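Local structure of putative pachytene checkpoint protein 2 (Caenorhabditis elegans, 4XGU) at residues 365-368 / 369-373; 347-350 / 351-355. The protein is an AAA+ ATPase of the PCH2 subfamily that binds and hydrolyses ATP, acts as a protein remodeler, and probably has a key part in meiotic chromosome recombination. One frame throughout, in Å; residues are numbered along the deposited sequence.

Overall arrangement
Interactions 1 and 2 illustrate how a helix start and the loop that leads up to it can be built as neighbouring local units. Both lie in the C-terminal lid region of the AAA+ module, away from the ADP pocket, with their centres about 28 Å and 30 Å from the centre of the chain. Interaction 2 (347-355) closes a tight turn in the loop after helix 324-340; interaction 1 (365-373) opens helix 367-378. Their centres are 12 Å apart, and they touch: T369 OG1 packs 3.3 Å from P355 CA, and F368 CB lies 3.9 Å from Y353 O. Helices 324-340 and 405-420 border both.

Interaction 1 of 2, residues 365-368 / 369-373; sequences RNEF and TEILF
R365 lays its guanidinium over one face of the F373 ring, eight residues further on in the second turn of helix 367-378. Its CZ stands 4.5 Å from the ring centroid and only 9° off the ring normal, a cation-pi contact, with NH1 over the centre of the ring. The two planes are nevertheless tilted by 36°, so this is not a flat stack. The reach comes from a chain that is extended from CG to NE and runs past E370. That glutamate sends CG anti to its backbone N (chi1 -178°) and then bends at chi2, which brings OE1 to 3.2 Å from R365 CD. OE1 also lies in the guanidinium plane, at its edge, but the salt bridge to NH1 is long, at 3.9 Å. The arginine therefore meets an aromatic face and a carboxylate at once.

N366 occupies the N-cap position of helix 367-378. Its side chain makes no capping bond, and ND2 turns back to P364 O in a weak hydrogen bond; its CB instead packs 3.3 Å from T369 OG1, whose own weak bond is with Q356 N. Of the backbone bonds that start the helix, L372 N to F368 O, at 3.0 Å, has an ordinary length; those of E370 N to N366 O and I371 N to E367 O are modelled too short to be read closely.

Across the helix from the arginine, F368 and I371 lie side by side and point the same way, with their CD1 atoms 4.1 Å apart. These two face helix 405-420, through L405 and M409, while L372 is buried against Y328, L331 and I335 of helix 324-340. The chemistry is thus divided, with hydrophobic flanks tying the helix to its neighbours and a polar flank where E370 would probably temper the charge that R365 offers to F373.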
# COMPACT_ATOMS: atom_id res chain seq x y z
N ARG B 365 35.97 48.43 -11.86
CA ARG B 365 35.24 48.20 -10.62
C ARG B 365 35.77 49.09 -9.50
O ARG B 365 36.91 48.93 -9.05
CB ARG B 365 35.32 46.73 -10.19
CG ARG B 365 34.46 45.81 -11.02
CD ARG B 365 34.54 44.38 -10.51
NE ARG B 365 33.85 43.45 -11.38
CZ ARG B 365 33.81 42.13 -11.19
NH1 ARG B 365 34.43 41.60 -10.15
NH2 ARG B 365 33.16 41.35 -12.04
N ASN B 366 34.94 50.03 -9.08
CA ASN B 366 35.22 50.86 -7.92
C ASN B 366 35.49 49.95 -6.72
O ASN B 366 34.95 48.84 -6.66
CB ASN B 366 34.06 51.81 -7.62
CG ASN B 366 33.90 52.89 -8.68
OD1 ASN B 366 33.89 54.08 -8.36
ND2 ASN B 366 33.78 52.49 -9.94
N GLU B 367 36.31 50.39 -5.79
CA GLU B 367 36.61 49.57 -4.62
C GLU B 367 35.33 49.32 -3.84
O GLU B 367 35.08 48.20 -3.39
CB GLU B 367 37.68 50.21 -3.74
CG GLU B 367 38.50 49.20 -2.94
CD GLU B 367 39.36 48.32 -3.83
OE1 GLU B 367 39.93 48.84 -4.81
OE2 GLU B 367 39.47 47.10 -3.55
N PHE B 368 34.51 50.36 -3.69
CA PHE B 368 33.20 50.20 -3.06
C PHE B 368 32.33 49.25 -3.87
O PHE B 368 31.60 48.43 -3.31
CB PHE B 368 32.50 51.56 -2.92
CG PHE B 368 32.77 52.24 -1.61
CD1 PHE B 368 32.87 51.50 -0.44
CD2 PHE B 368 32.93 53.61 -1.54
CE1 PHE B 368 33.12 52.12 0.77
CE2 PHE B 368 33.18 54.24 -0.34
CZ PHE B 368 33.27 53.49 0.82
N THR B 369 32.40 49.37 -5.19
CA THR B 369 31.76 48.41 -6.08
C THR B 369 32.36 47.03 -5.85
O THR B 369 31.65 46.02 -5.84
CB THR B 369 31.92 48.82 -7.56
OG1 THR B 369 31.25 50.06 -7.80
CG2 THR B 369 31.35 47.76 -8.49
N GLU B 370 33.67 46.99 -5.65
CA GLU B 370 34.39 45.74 -5.42
C GLU B 370 34.11 45.16 -4.04
O GLU B 370 33.91 43.96 -3.89
CB GLU B 370 35.89 45.95 -5.62
CG GLU B 370 36.73 44.68 -5.47
CD GLU B 370 36.49 43.68 -6.59
OE1 GLU B 370 36.05 44.10 -7.68
OE2 GLU B 370 36.75 42.48 -6.37
N ILE B 371 34.11 46.03 -3.02
CA ILE B 371 33.84 45.59 -1.65
C ILE B 371 32.43 45.01 -1.55
O ILE B 371 32.22 43.98 -0.90
CB ILE B 371 33.99 46.75 -0.64
CG1 ILE B 371 35.44 47.21 -0.56
CG2 ILE B 371 33.53 46.32 0.74
CD1 ILE B 371 35.63 48.48 0.23
N LEU B 372 31.47 45.66 -2.20
CA LEU B 372 30.10 45.18 -2.22
C LEU B 372 29.99 43.85 -2.96
O LEU B 372 29.22 42.98 -2.56
CB LEU B 372 29.17 46.22 -2.86
CG LEU B 372 27.69 45.85 -2.95
CD1 LEU B 372 27.14 45.51 -1.58
CD2 LEU B 372 26.90 46.99 -3.58
N PHE B 373 30.76 43.71 -4.03
CA PHE B 373 30.81 42.46 -4.77
C PHE B 373 31.37 41.34 -3.90
O PHE B 373 30.94 40.18 -4.00
CB PHE B 373 31.65 42.60 -6.04
CG PHE B 373 31.64 41.39 -6.92
CD1 PHE B 373 32.59 40.39 -6.77
CD2 PHE B 373 30.67 41.24 -7.90
CE1 PHE B 373 32.57 39.27 -7.58
CE2 PHE B 373 30.65 40.13 -8.72
CZ PHE B 373 31.60 39.14 -8.56

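Interaction 2 of 2, residues 347-350 / 351-355; sequences NEVH and TDYWP
V349 spreads its two methyl groups over different partners, CG2 meeting Y353 and CG1 meeting W354. CG2 stands anti to the backbone N and packs 3.4 Å from Y353 CB, continuing onto CG and CD2 of that ring. CG1 lies between the backbone N and the carbonyl carbon (chi1 55°), a placement that carries it to the pyrrole side of the indole, 3.4 Å from W354 NE1 and close to CD1. Each of the two aromatic side chains crosses the valine at about a right angle.

H350 contributes through its carbonyl as well as its ring. Its O accepts W354 N at 2.8 Å, the donor nearly in line with the C=O bond, and takes a weaker bond from Y353 N at 2.9 Å, so two successive amides converge on one oxygen. The imidazole has T351 CG2 over one face, offset toward its rim.

The indole of W354 turns its edge to the preceding backbone: NE1 gives a weak hydrogen bond to V349 O, 3.1 Å away and bent to 134° at the hydrogen, while CD1 comes 3.0 Å from H350 O. A leucine in its place would probably leave V349 O without this donor and open a gap beside V349 CG1 and, beyond the loop, against M336 and A339 of helix 324-340.

V349 also reaches F368 of helix 367-378 and shares L405 of helix 405-420 with W354. Hydrophobic contact thus fixes the inner side of an otherwise exposed turn, and the H350 carbonyl, taking one sound and one weak amide bond, probably holds the single helix-like turn 351-353 closed.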
# COMPACT_ATOMS: atom_id res chain seq x y z
N ASN B 347 27.74 62.26 2.33
CA ASN B 347 28.21 63.35 1.50
C ASN B 347 29.73 63.31 1.29
O ASN B 347 30.27 64.03 0.45
CB ASN B 347 27.81 64.70 2.10
CG ASN B 347 26.37 65.06 1.80
OD1 ASN B 347 25.57 65.26 2.71
ND2 ASN B 347 26.03 65.13 0.52
N GLU B 348 30.41 62.45 2.05
CA GLU B 348 31.85 62.29 1.92
C GLU B 348 32.21 61.64 0.59
O GLU B 348 33.23 61.97 -0.02
CB GLU B 348 32.41 61.45 3.07
CG GLU B 348 32.27 62.09 4.45
CD GLU B 348 32.76 61.17 5.56
OE1 GLU B 348 32.98 59.97 5.28
OE2 GLU B 348 32.92 61.65 6.70
N VAL B 349 31.37 60.72 0.14
CA VAL B 349 31.61 59.98 -1.10
C VAL B 349 30.61 60.42 -2.17
O VAL B 349 29.42 60.57 -1.91
CB VAL B 349 31.52 58.45 -0.85
CG1 VAL B 349 30.19 58.08 -0.22
CG2 VAL B 349 31.74 57.68 -2.14
N HIS B 350 31.11 60.64 -3.39
CA HIS B 350 30.27 61.18 -4.47
C HIS B 350 29.69 60.08 -5.36
O HIS B 350 30.10 58.92 -5.28
CB HIS B 350 31.07 62.17 -5.31
CG HIS B 350 30.26 63.31 -5.85
ND1 HIS B 350 30.55 63.94 -7.04
CD2 HIS B 350 29.16 63.92 -5.35
CE1 HIS B 350 29.66 64.90 -7.25
NE2 HIS B 350 28.81 64.91 -6.25
N THR B 351 28.74 60.46 -6.21
CA THR B 351 27.95 59.53 -7.01
C THR B 351 28.81 58.60 -7.87
O THR B 351 28.51 57.41 -7.99
CB THR B 351 26.97 60.27 -7.94
OG1 THR B 351 27.69 60.80 -9.06
CG2 THR B 351 26.29 61.41 -7.18
N ASP B 352 29.87 59.14 -8.47
CA ASP B 352 30.77 58.33 -9.29
C ASP B 352 31.47 57.27 -8.45
O ASP B 352 31.72 56.15 -8.91
CB ASP B 352 31.81 59.22 -9.98
CG ASP B 352 31.20 60.14 -11.01
OD1 ASP B 352 30.08 59.85 -11.48
OD2 ASP B 352 31.85 61.15 -11.36
N TYR B 353 31.78 57.63 -7.21
CA TYR B 353 32.49 56.75 -6.29
C TYR B 353 31.53 55.74 -5.65
O TYR B 353 31.93 54.64 -5.24
CB TYR B 353 33.20 57.59 -5.23
CG TYR B 353 34.41 56.95 -4.56
CD1 TYR B 353 34.70 55.60 -4.73
CD2 TYR B 353 35.26 57.71 -3.77
CE1 TYR B 353 35.79 55.03 -4.11
CE2 TYR B 353 36.36 57.14 -3.15
CZ TYR B 353 36.62 55.80 -3.33
OH TYR B 353 37.72 55.23 -2.72
N TRP B 354 30.25 56.11 -5.56
CA TRP B 354 29.20 55.19 -5.13
C TRP B 354 29.18 53.95 -6.02
O TRP B 354 29.54 54.03 -7.20
CB TRP B 354 27.82 55.88 -5.16
CG TRP B 354 27.47 56.66 -3.92
CD1 TRP B 354 28.17 57.69 -3.37
CD2 TRP B 354 26.29 56.49 -3.12
NE1 TRP B 354 27.52 58.16 -2.25
CE2 TRP B 354 26.36 57.45 -2.08
CE3 TRP B 354 25.20 55.63 -3.16
CZ2 TRP B 354 25.38 57.56 -1.10
CZ3 TRP B 354 24.22 55.74 -2.19
CH2 TRP B 354 24.32 56.70 -1.17
N PRO B 355 28.78 52.80 -5.46
CA PRO B 355 28.70 51.56 -6.25
C PRO B 355 27.78 51.70 -7.46
O PRO B 355 26.65 52.17 -7.34
CB PRO B 355 28.15 50.53 -5.25
CG PRO B 355 27.56 51.34 -4.14
CD PRO B 355 28.40 52.57 -4.06